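Local structure of fluvirucin B1 DH domain from module 1 (Actinomadura vulgaris, 6OBV) at residues 56-60 with 61-65; 200-204 with 205-209; 211-214 with 215-218. The protein probably dehydrates the beta-hydroxyacyl chain made by module 1 of the fluvirucin B1 polyketide synthase, giving an alpha,beta-unsaturated product. All coordinates share one frame; numbering follows the deposited sequence.

Contact 1: residues 56-60 with 61-65; sequences GRIST and TTHPW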
ATOM      1  N   GLY A  56       5.576  -0.074   6.614  1.00 23.80           N
ATOM      2  CA  GLY A  56       6.299   0.728   7.570  1.00 25.75           C
ATOM      3  C   GLY A  56       7.774   0.711   7.267  1.00 31.21           C
ATOM      4  O   GLY A  56       8.211   0.223   6.222  1.00 26.77           O
ATOM      5  N   ARG A  57       8.542   1.279   8.190  1.00 39.67           N
ATOM      6  CA  ARG A  57       9.986   1.351   8.036  1.00 43.41           C
ATOM      7  C   ARG A  57      10.617   1.384   9.423  1.00 42.12           C
ATOM      8  O   ARG A  57      10.033   1.923  10.367  1.00 37.71           O
ATOM      9  CB  ARG A  57      10.400   2.570   7.198  1.00 41.04           C
ATOM     10  CG  ARG A  57      11.144   3.633   7.964  1.00 47.29           C
ATOM     11  CD  ARG A  57      11.484   4.829   7.102  1.00 50.59           C
ATOM     12  NE  ARG A  57      12.455   4.515   6.061  1.00 52.23           N
ATOM     13  CZ  ARG A  57      12.884   5.391   5.152  1.00 63.07           C
ATOM     14  NH1 ARG A  57      12.424   6.639   5.158  1.00 64.79           N
ATOM     15  NH2 ARG A  57      13.770   5.022   4.230  1.00 65.00           N
ATOM     16  N   ILE A  58      11.801   0.771   9.549  1.00 34.76           N
ATOM     17  CA  ILE A  58      12.538   0.781  10.806  1.00 32.80           C
ATOM     18  C   ILE A  58      14.016   1.011  10.515  1.00 29.78           C
ATOM     19  O   ILE A  58      14.492   0.827   9.393  1.00 30.94           O
ATOM     20  CB  ILE A  58      12.338  -0.523  11.618  1.00 33.61           C
ATOM     21  CG1 ILE A  58      12.802  -1.724  10.816  1.00 27.79           C
ATOM     22  CG2 ILE A  58      10.867  -0.700  12.040  1.00 30.76           C
ATOM     23  CD1 ILE A  58      12.547  -3.042  11.510  1.00 32.03           C
ATOM     24  N   SER A  59      14.740   1.421  11.552  1.00 28.81           N
ATOM     25  CA  SER A  59      16.180   1.659  11.465  1.00 34.34           C
ATOM     26  C   SER A  59      16.695   1.812  12.884  1.00 35.02           C
ATOM     27  O   SER A  59      15.943   2.196  13.778  1.00 35.73           O
ATOM     28  CB  SER A  59      16.505   2.905  10.643  1.00 24.74           C
ATOM     29  OG  SER A  59      16.702   4.029  11.477  1.00 30.30           O
ATOM     30  N   THR A  60      17.984   1.517  13.088  1.00 35.20           N
ATOM     31  CA  THR A  60      18.543   1.704  14.428  1.00 32.35           C
ATOM     32  C   THR A  60      18.424   3.153  14.884  1.00 36.84           C
ATOM     33  O   THR A  60      18.469   3.426  16.089  1.00 33.18           O
ATOM     34  CB  THR A  60      20.013   1.260  14.490  1.00 34.41           C
ATOM     35  OG1 THR A  60      20.797   2.072  13.612  1.00 37.79           O
ATOM     36  CG2 THR A  60      20.170  -0.206  14.074  1.00 29.43           C
ATOM     37  N   THR A  61      18.241   4.087  13.950  1.00 37.45           N
ATOM     38  CA  THR A  61      18.124   5.493  14.313  1.00 32.42           C
ATOM     39  C   THR A  61      16.765   5.798  14.932  1.00 32.51           C
ATOM     40  O   THR A  61      16.679   6.564  15.892  1.00 34.62           O
ATOM     41  CB  THR A  61      18.347   6.368  13.076  1.00 34.00           C
ATOM     42  OG1 THR A  61      19.685   6.189  12.623  1.00 39.23           O
ATOM     43  CG2 THR A  61      18.101   7.823  13.385  1.00 37.47           C
ATOM     44  N   THR A  62      15.696   5.219  14.381  1.00 32.91           N
ATOM     45  CA  THR A  62      14.345   5.457  14.871  1.00 35.44           C
ATOM     46  C   THR A  62      13.901   4.414  15.887  1.00 31.35           C
ATOM     47  O   THR A  62      12.994   4.682  16.687  1.00 29.87           O
ATOM     48  CB  THR A  62      13.363   5.461  13.694  1.00 35.65           C
ATOM     49  OG1 THR A  62      13.539   4.254  12.940  1.00 32.21           O
ATOM     50  CG2 THR A  62      13.603   6.689  12.789  1.00 29.61           C
ATOM     51  N   HIS A  63      14.524   3.243  15.855  1.00 29.19           N
ATOM     52  CA  HIS A  63      14.244   2.124  16.753  1.00 28.98           C
ATOM     53  C   HIS A  63      15.569   1.663  17.352  1.00 26.92           C
ATOM     54  O   HIS A  63      16.129   0.639  16.940  1.00 30.19           O
ATOM     55  CB  HIS A  63      13.552   0.995  15.990  1.00 26.78           C
ATOM     56  CG  HIS A  63      12.238   1.392  15.384  1.00 31.45           C
ATOM     57  ND1 HIS A  63      12.139   2.169  14.248  1.00 34.81           N
ATOM     58  CD2 HIS A  63      10.967   1.124  15.768  1.00 34.23           C
ATOM     59  CE1 HIS A  63      10.865   2.360  13.956  1.00 35.03           C
ATOM     60  NE2 HIS A  63      10.132   1.734  14.864  1.00 34.03           N
ATOM     61  N   PRO A  64      16.117   2.412  18.311  1.00 29.05           N
ATOM     62  CA  PRO A  64      17.475   2.096  18.803  1.00 37.68           C
ATOM     63  C   PRO A  64      17.586   0.737  19.479  1.00 36.80           C
ATOM     64  O   PRO A  64      18.697   0.206  19.597  1.00 33.49           O
ATOM     65  CB  PRO A  64      17.770   3.237  19.788  1.00 42.00           C
ATOM     66  CG  PRO A  64      16.415   3.771  20.181  1.00 41.41           C
ATOM     67  CD  PRO A  64      15.535   3.590  18.981  1.00 32.41           C
ATOM     68  N   TRP A  65      16.477   0.155  19.927  1.00 33.59           N
ATOM     69  CA  TRP A  65      16.542  -1.163  20.539  1.00 36.55           C
ATOM     70  C   TRP A  65      16.948  -2.242  19.537  1.00 35.07           C
ATOM     71  O   TRP A  65      17.446  -3.299  19.948  1.00 30.07           O
ATOM     72  CB  TRP A  65      15.193  -1.498  21.185  1.00 29.15           C
ATOM     73  CG  TRP A  65      14.007  -1.394  20.250  1.00 30.02           C
ATOM     74  CD1 TRP A  65      13.211  -0.303  20.063  1.00 22.83           C
ATOM     75  CD2 TRP A  65      13.474  -2.432  19.400  1.00 27.20           C
ATOM     76  NE1 TRP A  65      12.219  -0.592  19.146  1.00 24.05           N
ATOM     77  CE2 TRP A  65      12.353  -1.893  18.734  1.00 26.46           C
ATOM     78  CE3 TRP A  65      13.832  -3.761  19.146  1.00 31.42           C
ATOM     79  CZ2 TRP A  65      11.597  -2.632  17.812  1.00 24.88           C
ATOM     80  CZ3 TRP A  65      13.070  -4.505  18.232  1.00 28.73           C
ATOM     81  CH2 TRP A  65      11.973  -3.933  17.570  1.00 26.12           C
TER
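The imidazole of His63 lies under the branched side chain of Ile58, the two side chains crossing at about a right angle. Ile58 CG2 stands over one ring face, 3.8 Å from the His63 ring centroid and displaced toward the rim on the CE1 and NE2 side, a CH-pi contact. With chi1 at 60°, Ile58 sets CG1 between its own backbone N and carbonyl carbon, so the longer branch runs away from the imidazole and the methyl is the part that meets it. The Ile58 side chain also touches Val115 and Leu117 of strand 115-121, consistent with a branched residue at this place.

The turn itself is organised by Ser59, whose hydroxyl and carbonyl both point into the following backbone. Ser59 OG accepts from Thr61 N at 2.9 Å and from Thr62 N at 3.3 Å, while Ser59 O receives His63 N at 2.7 Å, nearly head-on with a C=O...N angle of 173°. Together these bonds make an ST motif, for which serine has the short hydroxyl required. Thr62 OG1 in turn bonds His63 ND1 at 2.8 Å. Pro64 has no N-H to continue the pattern; instead its CA makes a C-H...O contact of 3.2 Å with Thr60 O, as the chain enters the 3-10 segment.

His63 NE2 is hydrogen-bonded to Pro38 O, and since a carbonyl can only accept, NE2 should carry a hydrogen. With that bond at NE2, Thr62 OG1 at ND1 and the Ile58 methyl over one face, the imidazole is fixed in both position and rotation, and it bridges the end of strand 52-58 and the turn that follows.

Contact 2: residues 200-204 with 205-209; sequences WIRGN and EVFAE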
ATOM      1  N   TRP A 200      11.818 -17.519  39.455  1.00 34.74           N
ATOM      2  CA  TRP A 200      11.604 -18.625  40.380  1.00 36.01           C
ATOM      3  C   TRP A 200      11.340 -19.905  39.590  1.00 34.37           C
ATOM      4  O   TRP A 200      10.810 -19.869  38.475  1.00 36.27           O
ATOM      5  CB  TRP A 200      10.416 -18.373  41.322  1.00 37.62           C
ATOM      6  CG  TRP A 200      10.418 -17.071  42.100  1.00 40.35           C
ATOM      7  CD1 TRP A 200      10.676 -16.912  43.433  1.00 44.48           C
ATOM      8  CD2 TRP A 200      10.107 -15.762  41.598  1.00 41.96           C
ATOM      9  NE1 TRP A 200      10.558 -15.585  43.790  1.00 41.49           N
ATOM     10  CE2 TRP A 200      10.211 -14.859  42.683  1.00 43.50           C
ATOM     11  CE3 TRP A 200       9.759 -15.264  40.340  1.00 38.21           C
ATOM     12  CZ2 TRP A 200       9.976 -13.486  42.543  1.00 40.95           C
ATOM     13  CZ3 TRP A 200       9.526 -13.901  40.204  1.00 40.47           C
ATOM     14  CH2 TRP A 200       9.632 -13.031  41.299  1.00 38.30           C
ATOM     15  N   ILE A 201      11.684 -21.045  40.181  1.00 30.77           N
ATOM     16  CA  ILE A 201      11.501 -22.342  39.538  1.00 35.26           C
ATOM     17  C   ILE A 201      10.642 -23.229  40.424  1.00 39.17           C
ATOM     18  O   ILE A 201      10.840 -23.277  41.645  1.00 36.69           O
ATOM     19  CB  ILE A 201      12.848 -23.013  39.226  1.00 37.76           C
ATOM     20  CG1 ILE A 201      13.531 -22.269  38.073  1.00 37.85           C
ATOM     21  CG2 ILE A 201      12.641 -24.439  38.809  1.00 37.62           C
ATOM     22  CD1 ILE A 201      14.951 -22.729  37.840  1.00 47.74           C
ATOM     23  N   ARG A 202       9.676 -23.913  39.808  1.00 34.56           N
ATOM     24  CA  ARG A 202       8.847 -24.894  40.507  1.00 36.75           C
ATOM     25  C   ARG A 202       8.633 -26.075  39.572  1.00 40.94           C
ATOM     26  O   ARG A 202       7.975 -25.931  38.534  1.00 36.43           O
ATOM     27  CB  ARG A 202       7.505 -24.299  40.938  1.00 34.82           C
ATOM     28  CG  ARG A 202       6.617 -25.337  41.690  1.00 40.36           C
ATOM     29  CD  ARG A 202       5.256 -24.786  42.054  1.00 40.05           C
ATOM     30  NE  ARG A 202       4.485 -24.388  40.877  1.00 47.50           N
ATOM     31  CZ  ARG A 202       3.266 -23.865  40.949  1.00 49.83           C
ATOM     32  NH1 ARG A 202       2.699 -23.689  42.139  1.00 48.42           N
ATOM     33  NH2 ARG A 202       2.617 -23.522  39.843  1.00 49.53           N
ATOM     34  N   GLY A 203       9.158 -27.243  39.942  1.00 39.17           N
ATOM     35  CA  GLY A 203       9.117 -28.367  39.018  1.00 39.07           C
ATOM     36  C   GLY A 203       9.759 -27.972  37.702  1.00 38.11           C
ATOM     37  O   GLY A 203      10.807 -27.318  37.671  1.00 43.12           O
ATOM     38  N   ASN A 204       9.116 -28.325  36.592  1.00 36.43           N
ATOM     39  CA  ASN A 204       9.613 -27.906  35.285  1.00 40.79           C
ATOM     40  C   ASN A 204       8.986 -26.594  34.789  1.00 40.59           C
ATOM     41  O   ASN A 204       9.004 -26.331  33.581  1.00 38.64           O
ATOM     42  CB  ASN A 204       9.408 -29.018  34.252  1.00 45.76           C
ATOM     43  CG  ASN A 204       7.949 -29.428  34.103  1.00 54.40           C
ATOM     44  OD1 ASN A 204       7.028 -28.688  34.477  1.00 53.88           O
ATOM     45  ND2 ASN A 204       7.731 -30.619  33.549  1.00 57.89           N
ATOM     46  N   GLU A 205       8.456 -25.763  35.694  1.00 41.39           N
ATOM     47  CA  GLU A 205       7.890 -24.460  35.361  1.00 40.44           C
ATOM     48  C   GLU A 205       8.796 -23.338  35.859  1.00 36.86           C
ATOM     49  O   GLU A 205       9.459 -23.464  36.891  1.00 41.38           O
ATOM     50  CB  GLU A 205       6.498 -24.278  35.982  1.00 35.56           C
ATOM     51  CG  GLU A 205       5.552 -25.426  35.700  1.00 49.30           C
ATOM     52  CD  GLU A 205       4.271 -25.357  36.511  1.00 61.03           C
ATOM     53  OE1 GLU A 205       4.256 -24.722  37.584  1.00 65.47           O
ATOM     54  OE2 GLU A 205       3.268 -25.945  36.066  1.00 68.50           O
ATOM     55  N   VAL A 206       8.780 -22.225  35.140  1.00 26.98           N
ATOM     56  CA  VAL A 206       9.538 -21.032  35.492  1.00 34.77           C
ATOM     57  C   VAL A 206       8.583 -19.853  35.619  1.00 32.76           C
ATOM     58  O   VAL A 206       7.641 -19.705  34.831  1.00 27.08           O
ATOM     59  CB  VAL A 206      10.628 -20.707  34.451  1.00 39.44           C
ATOM     60  CG1 VAL A 206      11.516 -19.562  34.937  1.00 38.54           C
ATOM     61  CG2 VAL A 206      11.449 -21.924  34.165  1.00 46.60           C
ATOM     62  N   PHE A 207       8.861 -18.998  36.590  1.00 28.75           N
ATOM     63  CA  PHE A 207       8.168 -17.741  36.772  1.00 30.62           C
ATOM     64  C   PHE A 207       9.196 -16.623  36.699  1.00 35.70           C
ATOM     65  O   PHE A 207      10.312 -16.762  37.211  1.00 41.06           O
ATOM     66  CB  PHE A 207       7.449 -17.733  38.105  1.00 26.01           C
ATOM     67  CG  PHE A 207       6.479 -18.851  38.262  1.00 31.34           C
ATOM     68  CD1 PHE A 207       5.182 -18.741  37.758  1.00 32.91           C
ATOM     69  CD2 PHE A 207       6.846 -20.019  38.917  1.00 34.76           C
ATOM     70  CE1 PHE A 207       4.273 -19.789  37.882  1.00 27.88           C
ATOM     71  CE2 PHE A 207       5.937 -21.073  39.057  1.00 41.45           C
ATOM     72  CZ  PHE A 207       4.649 -20.955  38.539  1.00 35.01           C
ATOM     73  N   ALA A 208       8.831 -15.519  36.061  1.00 29.61           N
ATOM     74  CA  ALA A 208       9.780 -14.443  35.819  1.00 28.37           C
ATOM     75  C   ALA A 208       9.086 -13.105  35.976  1.00 28.80           C
ATOM     76  O   ALA A 208       7.872 -12.979  35.794  1.00 29.79           O
ATOM     77  CB  ALA A 208      10.405 -14.532  34.417  1.00 23.41           C
ATOM     78  N   GLU A 209       9.874 -12.103  36.334  1.00 28.94           N
ATOM     79  CA  GLU A 209       9.472 -10.715  36.194  1.00 30.29           C
ATOM     80  C   GLU A 209      10.467 -10.049  35.262  1.00 35.08           C
ATOM     81  O   GLU A 209      11.680 -10.228  35.415  1.00 31.60           O
ATOM     82  CB  GLU A 209       9.422 -10.004  37.541  1.00 32.14           C
ATOM     83  CG  GLU A 209       8.435 -10.608  38.493  1.00 34.55           C
ATOM     84  CD  GLU A 209       8.356  -9.860  39.818  1.00 43.71           C
ATOM     85  OE1 GLU A 209       9.191  -8.958  40.051  1.00 48.41           O
ATOM     86  OE2 GLU A 209       7.448 -10.174  40.621  1.00 43.18           O
TER
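Trp200 and Phe207 face each other as a hydrogen-bonded antiparallel pair, with Trp200 N to Phe207 O and Phe207 N to Trp200 O both at 2.8 Å. Ile201 and Val206 form the non-hydrogen-bonded pair that follows, and Arg202 with Glu205 closes the hairpin. Between these last two runs a type II' turn, in which Gly203 takes a positive phi of 55° that glycine tolerates easily.

The charged interaction lies at the turn. Arg202 and Glu205 run side by side, and Glu205 OE1 uses its syn lone pair to take Arg202 NH2 at 3.0 Å, nearly in the guanidinium plane; a weak bond from Arg202 NE goes to the same oxygen. Arg202 CG is anti to its backbone nitrogen, but a bend at chi3 (61°) swings the guanidinium across to the acid. Arg202 NH1 binds Ala168 O, a second anchor.

Van der Waals contacts join rings to charged side chains on that face. Arg202 NH2 meets the Phe207 ring at its edge, 3.5 Å from Phe207 CZ, the planes 74° apart. The Trp200 ring offers its edge to the aliphatic stem of Glu209, CG lying 3.9 Å from Trp200 CZ3, while the Glu209 carboxylate is held by Arg198 and Trp165. Purely apolar is Trp200 CE3 against Phe207 CB, 4.1 Å.

Strand 264-271 flanks the hairpin beside 205-211, and 171-173 beside 196-202. Ile201 and Val206 pack on helix 238-241, whereas Phe207 stacks with His268 and Trp200 meets Trp165 edge-to-face.

Contact 3: residues 211-214 with 215-218; sequences ELDE and REAA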
ATOM      1  N   GLU A 211      11.273  -6.367  32.900  1.00 29.84           N
ATOM      2  CA  GLU A 211      11.009  -4.932  32.817  1.00 36.50           C
ATOM      3  C   GLU A 211      11.854  -4.300  31.716  1.00 43.43           C
ATOM      4  O   GLU A 211      13.040  -4.619  31.579  1.00 36.96           O
ATOM      5  CB  GLU A 211      11.318  -4.207  34.138  1.00 33.70           C
ATOM      6  CG  GLU A 211      10.830  -4.895  35.422  1.00 39.92           C
ATOM      7  CD  GLU A 211      11.578  -4.421  36.668  1.00 47.55           C
ATOM      8  OE1 GLU A 211      12.256  -3.371  36.604  1.00 51.47           O
ATOM      9  OE2 GLU A 211      11.490  -5.103  37.709  1.00 49.58           O
ATOM     10  N   LEU A 212      11.251  -3.381  30.954  1.00 35.42           N
ATOM     11  CA  LEU A 212      12.002  -2.633  29.956  1.00 33.45           C
ATOM     12  C   LEU A 212      12.918  -1.608  30.620  1.00 34.11           C
ATOM     13  O   LEU A 212      12.614  -1.075  31.686  1.00 38.45           O
ATOM     14  CB  LEU A 212      11.058  -1.897  29.010  1.00 32.37           C
ATOM     15  CG  LEU A 212      10.132  -2.727  28.141  1.00 33.88           C
ATOM     16  CD1 LEU A 212       9.204  -1.805  27.377  1.00 31.37           C
ATOM     17  CD2 LEU A 212      10.976  -3.542  27.187  1.00 25.96           C
ATOM     18  N   ASP A 213      14.055  -1.340  29.973  1.00 37.05           N
ATOM     19  CA  ASP A 213      14.841  -0.149  30.271  1.00 41.96           C
ATOM     20  C   ASP A 213      13.985   1.100  30.094  1.00 41.56           C
ATOM     21  O   ASP A 213      12.950   1.088  29.419  1.00 46.18           O
ATOM     22  CB  ASP A 213      16.043  -0.042  29.336  1.00 45.68           C
ATOM     23  CG  ASP A 213      17.275  -0.709  29.875  1.00 50.61           C
ATOM     24  OD1 ASP A 213      17.181  -1.493  30.851  1.00 54.76           O
ATOM     25  OD2 ASP A 213      18.348  -0.442  29.293  1.00 51.99           O
ATOM     26  N   GLU A 214      14.449   2.207  30.675  1.00 42.56           N
ATOM     27  CA  GLU A 214      13.662   3.433  30.597  1.00 44.10           C
ATOM     28  C   GLU A 214      13.470   3.884  29.150  1.00 43.39           C
ATOM     29  O   GLU A 214      12.381   4.349  28.784  1.00 41.60           O
ATOM     30  CB  GLU A 214      14.300   4.524  31.457  1.00 52.94           C
ATOM     31  CG  GLU A 214      13.814   4.458  32.918  1.00 57.73           C
ATOM     32  CD  GLU A 214      14.531   5.416  33.858  1.00 70.33           C
ATOM     33  OE1 GLU A 214      15.632   5.057  34.334  1.00 74.19           O
ATOM     34  OE2 GLU A 214      13.987   6.514  34.142  1.00 71.51           O
ATOM     35  N   ARG A 215      14.484   3.697  28.292  1.00 40.80           N
ATOM     36  CA  ARG A 215      14.358   4.166  26.909  1.00 46.83           C
ATOM     37  C   ARG A 215      13.220   3.460  26.181  1.00 42.53           C
ATOM     38  O   ARG A 215      12.456   4.097  25.445  1.00 44.22           O
ATOM     39  CB  ARG A 215      15.668   3.981  26.137  1.00 48.28           C
ATOM     40  CG  ARG A 215      15.738   4.805  24.833  1.00 45.49           C
ATOM     41  CD  ARG A 215      17.029   4.540  24.056  1.00 43.98           C
ATOM     42  NE  ARG A 215      17.190   3.104  23.850  1.00 45.09           N
ATOM     43  CZ  ARG A 215      18.279   2.519  23.362  1.00 43.83           C
ATOM     44  NH1 ARG A 215      19.337   3.242  23.015  1.00 40.49           N
ATOM     45  NH2 ARG A 215      18.303   1.199  23.221  1.00 40.14           N
ATOM     46  N   GLU A 216      13.087   2.150  26.379  1.00 39.12           N
ATOM     47  CA  GLU A 216      12.016   1.388  25.744  1.00 37.45           C
ATOM     48  C   GLU A 216      10.693   1.533  26.491  1.00 44.23           C
ATOM     49  O   GLU A 216       9.622   1.455  25.868  1.00 41.11           O
ATOM     50  CB  GLU A 216      12.408  -0.092  25.654  1.00 32.39           C
ATOM     51  CG  GLU A 216      13.418  -0.396  24.548  1.00 32.47           C
ATOM     52  CD  GLU A 216      14.778   0.196  24.823  1.00 32.21           C
ATOM     53  OE1 GLU A 216      15.231   0.068  25.974  1.00 32.42           O
ATOM     54  OE2 GLU A 216      15.376   0.802  23.896  1.00 30.68           O
ATOM     55  N   ALA A 217      10.744   1.733  27.814  1.00 43.52           N
ATOM     56  CA  ALA A 217       9.525   1.974  28.579  1.00 45.60           C
ATOM     57  C   ALA A 217       8.798   3.223  28.102  1.00 47.61           C
ATOM     58  O   ALA A 217       7.564   3.276  28.147  1.00 50.44           O
ATOM     59  CB  ALA A 217       9.849   2.098  30.069  1.00 47.13           C
ATOM     60  N   ALA A 218       9.542   4.236  27.641  1.00 45.94           N
ATOM     61  CA  ALA A 218       8.918   5.473  27.186  1.00 48.94           C
ATOM     62  C   ALA A 218       8.101   5.273  25.916  1.00 54.99           C
ATOM     63  O   ALA A 218       7.117   5.986  25.698  1.00 59.90           O
ATOM     64  CB  ALA A 218       9.981   6.542  26.949  1.00 47.14           C
TER
HETATM   65  O   HOH W   1      18.076   0.091  26.115  1.00 33.50           O
HETATM   66  O   HOH W   2      14.169  -2.335  27.319  1.00 39.20           O
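Glu216 OE1 is gripped by two waters that tie it to Asp213. One donates to Glu216 OE1 at 2.8 Å and also to Asp213 OD2 at 3.2 Å. The other accepts from Asp213 N at 2.8 Å and donates a hydrogen bond to Glu216 OE1. The first water thus sits between two carboxylates whose OD2 and OE1 lie 4.6 Å apart, and probably eases their repulsion. A bend in Glu216 at chi2 (68°) turns its carboxylate back toward Asp213.

The other oxygen, Glu216 OE2, takes Arg215 NE at 2.9 Å and Arg215 NH2 side-on, the two nitrogens coming from opposite faces of the carboxylate plane, which probably offsets part of the negative charge of the two acids. Asp213 occupies the N-cap position; its side chain makes no capping bond, yet its carbonyl starts the helix by accepting Ala217 N at 2.8 Å. The short methyl of Ala217 meets Leu212 CB at 4.3 Å from its CB, and Leu212 CD1 rests on Glu216 O.

Leu212 and Asp213 link strand 205-211 to this first turn of helix 214-218. Leu212 is still paired through its backbone with Gln263, Glu216 packs on Ala192 and His226, and Arg215 leans on Pro64 in the loop after strand 52-58.

Along the chain the three contacts come in series, each within one continuous stretch, and none nests in or crosses another. Contact 1 turns the chain as strand 52-58 ends. Contact 2 closes the hairpin of strands 196-202 and 205-211, and contact 3 follows at once, where the second of those strands passes into helix 214-218. Though far apart in sequence, contacts 1 and 3 touch: Trp65 CB lies 3.6 Å from Glu216 OE2, so helix 214-218 packs on the early loop. Contact 2 is remote from contact 1, their centres 33 Å apart on opposite sides of the chain's centre; strand 205-211 leads from the hairpin to the helix.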